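Local atomic coordinates of ribosomal-protein-alanine acetyltransferase (Clostridium acetobutylicum, PDB entry 3DNS), a protein that probably transfers an acetyl group to the N-terminal alanine of a ribosomal protein, this chain being the N-terminal, GNAT-type domain of the longer enzyme. Residues A[36-41]-A[48-53]; A[59-64]-A[91-96]. All blocks are in the same frame, centred on the assembly; numbering follows the deposited sequence.

Interaction 1 (A[36-41]-A[48-53]); sequences FIVDLN and MFRMKI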
# COMPACT_ATOMS: atom_id res chain seq x y z
N PHE A 36 12.24 8.15 -0.86
CA PHE A 36 13.04 8.55 -1.99
C PHE A 36 13.95 9.65 -1.56
O PHE A 36 13.48 10.72 -1.19
CB PHE A 36 12.14 9.08 -3.14
CG PHE A 36 11.16 8.10 -3.64
CD1 PHE A 36 11.48 7.23 -4.66
CD2 PHE A 36 9.93 7.99 -3.05
CE1 PHE A 36 10.55 6.28 -5.12
CE2 PHE A 36 9.01 7.08 -3.51
CZ PHE A 36 9.32 6.22 -4.54
N ILE A 37 15.26 9.44 -1.66
CA ILE A 37 16.21 10.52 -1.33
C ILE A 37 16.24 11.53 -2.49
O ILE A 37 16.49 11.15 -3.62
CB ILE A 37 17.63 10.00 -1.01
CG1 ILE A 37 17.60 8.91 0.10
CG2 ILE A 37 18.57 11.17 -0.61
CD1 ILE A 37 17.11 9.41 1.40
N VAL A 38 15.98 12.78 -2.18
CA VAL A 38 15.80 13.88 -3.14
C VAL A 38 17.07 14.72 -3.16
O VAL A 38 17.56 15.05 -4.24
CB VAL A 38 14.45 14.66 -2.87
CG1 VAL A 38 14.33 15.92 -3.65
CG2 VAL A 38 13.23 13.73 -3.18
N ASP A 39 17.69 14.93 -2.00
CA ASP A 39 18.86 15.75 -1.91
C ASP A 39 19.72 15.23 -0.76
O ASP A 39 19.22 14.98 0.33
CB ASP A 39 18.45 17.23 -1.70
CG ASP A 39 19.52 18.24 -2.07
OD1 ASP A 39 20.32 18.03 -3.04
OD2 ASP A 39 19.51 19.31 -1.42
N LEU A 40 21.02 15.07 -1.01
CA LEU A 40 21.96 14.58 -0.02
C LEU A 40 23.25 15.31 -0.29
O LEU A 40 23.75 15.31 -1.42
CB LEU A 40 22.15 13.07 -0.16
CG LEU A 40 23.11 12.31 0.75
CD1 LEU A 40 22.58 12.42 2.17
CD2 LEU A 40 23.35 10.82 0.33
N ASN A 41 23.81 15.89 0.75
CA ASN A 41 25.04 16.67 0.61
C ASN A 41 25.85 16.48 1.87
O ASN A 41 25.49 16.97 2.98
CB ASN A 41 24.70 18.16 0.43
CG ASN A 41 25.88 18.98 0.00
OD1 ASN A 41 26.91 19.01 0.65
ND2 ASN A 41 25.72 19.67 -1.09
N MSE A 48 17.53 15.46 2.40
CA MSE A 48 16.11 15.77 2.16
C MSE A 48 15.54 14.60 1.39
O MSE A 48 16.13 14.20 0.40
CB MSE A 48 15.88 17.05 1.34
CG MSE A 48 14.45 17.29 0.97
SE MSE A 48 14.08 19.21 0.62
CE MSE A 48 15.24 19.34 -0.94
N PHE A 49 14.44 14.05 1.89
CA PHE A 49 13.74 12.96 1.19
C PHE A 49 12.24 13.12 1.12
O PHE A 49 11.63 13.87 1.90
CB PHE A 49 14.07 11.60 1.77
CG PHE A 49 13.69 11.41 3.21
CD1 PHE A 49 12.50 10.86 3.55
CD2 PHE A 49 14.58 11.72 4.22
CE1 PHE A 49 12.18 10.61 4.88
CE2 PHE A 49 14.26 11.48 5.55
CZ PHE A 49 13.04 10.93 5.86
N ARG A 50 11.67 12.40 0.15
CA ARG A 50 10.22 12.31 -0.03
C ARG A 50 9.72 10.97 0.51
O ARG A 50 10.28 9.93 0.16
CB ARG A 50 9.84 12.45 -1.50
CG ARG A 50 8.34 12.31 -1.74
CD ARG A 50 7.96 12.72 -3.14
NE ARG A 50 7.89 14.19 -3.32
CZ ARG A 50 8.79 14.90 -3.98
NH1 ARG A 50 9.86 14.31 -4.49
NH2 ARG A 50 8.65 16.19 -4.13
N MSE A 51 8.71 11.00 1.39
CA MSE A 51 8.16 9.76 1.93
C MSE A 51 6.75 9.56 1.41
O MSE A 51 5.91 10.38 1.62
CB MSE A 51 8.15 9.75 3.43
CG MSE A 51 7.64 8.42 4.00
SE MSE A 51 7.85 8.32 6.00
CE MSE A 51 6.44 9.57 6.44
N LYS A 52 6.56 8.53 0.64
CA LYS A 52 5.26 8.19 0.09
C LYS A 52 4.69 7.12 1.00
O LYS A 52 5.41 6.20 1.42
CB LYS A 52 5.39 7.67 -1.34
CG LYS A 52 5.82 8.78 -2.32
CD LYS A 52 5.70 8.31 -3.76
CE LYS A 52 6.07 9.40 -4.72
NZ LYS A 52 5.23 10.60 -4.40
N ILE A 53 3.44 7.29 1.39
CA ILE A 53 2.73 6.31 2.21
C ILE A 53 1.48 5.99 1.49
O ILE A 53 0.81 6.91 1.05
CB ILE A 53 2.34 6.84 3.63
CG1 ILE A 53 3.58 7.27 4.42
CG2 ILE A 53 1.64 5.77 4.38
CD1 ILE A 53 4.55 6.07 4.79

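Interaction 2 (A[59-64]-A[91-96]); sequences SINTYI and EVSTQP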
# COMPACT_ATOMS: atom_id res chain seq x y z
N SER A 59 -6.05 4.29 10.75
CA SER A 59 -4.96 5.07 11.34
C SER A 59 -3.76 4.15 11.47
O SER A 59 -3.90 3.03 11.92
CB SER A 59 -5.31 5.63 12.72
OG SER A 59 -4.28 6.50 13.17
N ILE A 60 -2.59 4.60 11.04
CA ILE A 60 -1.35 3.85 11.28
C ILE A 60 -0.35 4.79 11.89
O ILE A 60 0.86 4.60 11.72
CB ILE A 60 -0.80 3.27 10.00
CG1 ILE A 60 -0.58 4.40 8.99
CG2 ILE A 60 -1.77 2.21 9.45
CD1 ILE A 60 0.37 4.05 7.83
N ASN A 61 -0.82 5.81 12.62
CA ASN A 61 0.12 6.81 13.18
C ASN A 61 1.23 6.20 14.02
O ASN A 61 2.35 6.62 13.88
CB ASN A 61 -0.60 7.98 13.86
CG ASN A 61 -1.28 8.90 12.83
OD1 ASN A 61 -0.95 8.89 11.64
ND2 ASN A 61 -2.24 9.65 13.27
N THR A 62 0.96 5.16 14.81
CA THR A 62 2.00 4.56 15.62
C THR A 62 3.10 4.04 14.69
O THR A 62 4.28 4.05 15.05
CB THR A 62 1.48 3.34 16.49
OG1 THR A 62 0.33 3.71 17.25
CG2 THR A 62 2.55 2.87 17.45
N TYR A 63 2.71 3.55 13.51
CA TYR A 63 3.68 2.95 12.56
C TYR A 63 4.50 4.03 11.89
O TYR A 63 5.71 3.93 11.79
CB TYR A 63 2.97 2.06 11.52
CG TYR A 63 2.77 0.63 11.97
CD1 TYR A 63 2.14 0.32 13.18
CD2 TYR A 63 3.24 -0.44 11.18
CE1 TYR A 63 1.95 -1.05 13.59
CE2 TYR A 63 3.07 -1.77 11.58
CZ TYR A 63 2.43 -2.07 12.78
OH TYR A 63 2.29 -3.40 13.11
N ILE A 64 3.83 5.08 11.45
CA ILE A 64 4.53 6.23 10.87
C ILE A 64 5.56 6.79 11.83
O ILE A 64 6.67 7.08 11.43
CB ILE A 64 3.54 7.30 10.43
CG1 ILE A 64 2.55 6.73 9.38
CG2 ILE A 64 4.24 8.51 9.83
CD1 ILE A 64 3.22 5.84 8.41
N GLU A 91 -1.98 14.59 2.42
CA GLU A 91 -2.85 13.51 2.93
C GLU A 91 -2.30 12.68 4.05
O GLU A 91 -3.06 12.08 4.78
CB GLU A 91 -3.24 12.55 1.81
CG GLU A 91 -4.20 13.22 0.86
CD GLU A 91 -4.97 12.25 0.02
OE1 GLU A 91 -4.49 11.10 -0.16
OE2 GLU A 91 -6.05 12.64 -0.44
N VAL A 92 -0.97 12.61 4.17
CA VAL A 92 -0.34 11.80 5.21
C VAL A 92 -0.61 12.50 6.53
O VAL A 92 -0.65 13.73 6.60
CB VAL A 92 1.21 11.61 4.97
CG1 VAL A 92 1.88 10.84 6.14
CG2 VAL A 92 1.51 10.88 3.60
N SER A 93 -0.78 11.70 7.57
CA SER A 93 -1.14 12.22 8.90
C SER A 93 0.02 13.02 9.48
O SER A 93 1.11 12.47 9.68
CB SER A 93 -1.46 11.04 9.80
OG SER A 93 -1.71 11.46 11.12
N THR A 94 -0.20 14.30 9.75
CA THR A 94 0.89 15.20 10.20
C THR A 94 1.16 15.08 11.71
O THR A 94 2.15 15.61 12.26
CB THR A 94 0.58 16.67 9.82
OG1 THR A 94 -0.49 17.17 10.63
CG2 THR A 94 0.19 16.81 8.37
N GLN A 95 0.26 14.39 12.38
CA GLN A 95 0.32 14.18 13.82
C GLN A 95 1.63 13.52 14.26
O GLN A 95 2.30 14.02 15.20
CB GLN A 95 -0.91 13.38 14.21
CG GLN A 95 -0.82 12.61 15.50
CD GLN A 95 -2.11 11.87 15.79
OE1 GLN A 95 -2.85 11.54 14.85
NE2 GLN A 95 -2.39 11.61 17.07
N PRO A 96 2.04 12.42 13.59
CA PRO A 96 3.26 11.78 14.02
C PRO A 96 4.45 12.74 13.95
O PRO A 96 5.31 12.70 14.80
CB PRO A 96 3.44 10.62 13.03
CG PRO A 96 2.10 10.37 12.46
CD PRO A 96 1.45 11.73 12.43

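Interaction 1 (A[36-41]-A[48-53])
Because CG of Phe-36 sits beside its own backbone N (chi1 -60°), the ring leans along the neighbouring strand to Lys-52, whose CD lies 3.5 Å from ring atom CE2. The approach is oblique, and it suits lysine, which offers a long aliphatic stem to the phenylalanine and keeps its ammonium end for the exposed surface. Phe-49 takes a different rotamer: CG stands between its backbone N and carbonyl carbon (chi1 61°), which carries the ring off to pack edge-to-face with Phe-71 of helix 61-78. Its CB stays behind to meet Ile-37 CD1 at 3.8 Å, on the same face of the sheet, where Ile-37 offers a branched aliphatic chain. On the other face, Val-38 CG2 comes 3.7 Å from Arg-50 NH1, while Arg-50 NE forms a salt bridge with Glu-121. Farther along that face the methyl CE of Met-48, present as selenomethionine, rests 3.9 Å from Asp-39 CB.

The backbones are antiparallel. Phe-36 and Arg-50 form a hydrogen-bonded pair, each N reaching the other's O, and Ile-37 and Phe-49 a non-hydrogen-bonded one. Beyond these the register slips by one residue. Met-48 O accepts from both Val-38 N, at 2.9 Å, and Asp-39 N, at 3.0 Å, and Met-48 N returns a nearly straight bond to Asp-39 O. Two residues thus face one: a classic beta bulge in the hairpin of strands 31-41 and 46-53, set in the mixed sheet of the GNAT fold.

Interaction 2 (A[59-64]-A[91-96])
Pro-96 meets both Asn-61 and Ile-64, and this is the close-packed side of the contact. Its ring atom CG lies 3.9 Å from Ile-64 CG2 and equally 3.9 Å from Asn-61 CB, so one ring carbon touches two side chains that lie three residues apart on the helix. The branched isoleucine turns CG2 to the proline and its other branch, CG1 and CD1, toward the sheet. Proline suits a place near the start of helix 95-99, where a missing N-H costs little.

Helix 61-78 begins here too, with Ile-60 at its N-cap position and Ile-60 O accepting from Ile-64 N. In the GNAT fold this is the helix that links the two parallel central strands, here 46-53 and 83-89, and in relatives its beginning lies by the pyrophosphate of acetyl-CoA.

Toward solvent the contact is polar and less sharply defined. Asn-61 keeps CG beside its backbone N (chi1 -72°), which brings its amide to Ser-93 and Gln-95. Ser-93 OG donates a weak hydrogen bond to Asn-61 OD1, 2.7 Å away, although the position of that oxygen is doubtful. The amides of Asn-61 and Gln-95 are steeply inclined, their planes 71° apart. Gln-95 is exposed, and its extended chain lets NE2 bond to Glu-99. Elsewhere at this end of the helix, Ile-60 and Tyr-63 pack on Ile-30 and Tyr-28 of the second subunit.

In the fold
From the N terminus the chain first lays down strands 4-6, 10-14 and 21-26, then runs into strand 31-41. Interaction 1 closes the short hairpin to strand 46-53. Only after that does interaction 2 open: from residue 59 the chain follows helix 61-78 and strand 83-89 before returning at 91-96, so the two loops stand in series, neither crossing nor nesting. Strand 46-53 leads into helix 61-78, and there the contacts touch. Ile-53 CD1 of interaction 1 packs 3.9 Å from Ile-64 CD1 of interaction 2, and Ile-53 also meets Ile-60 and Val-92. The hairpin in the sheet is thereby joined to the start of helix 61-78 and to the loop leading into helix 95-99.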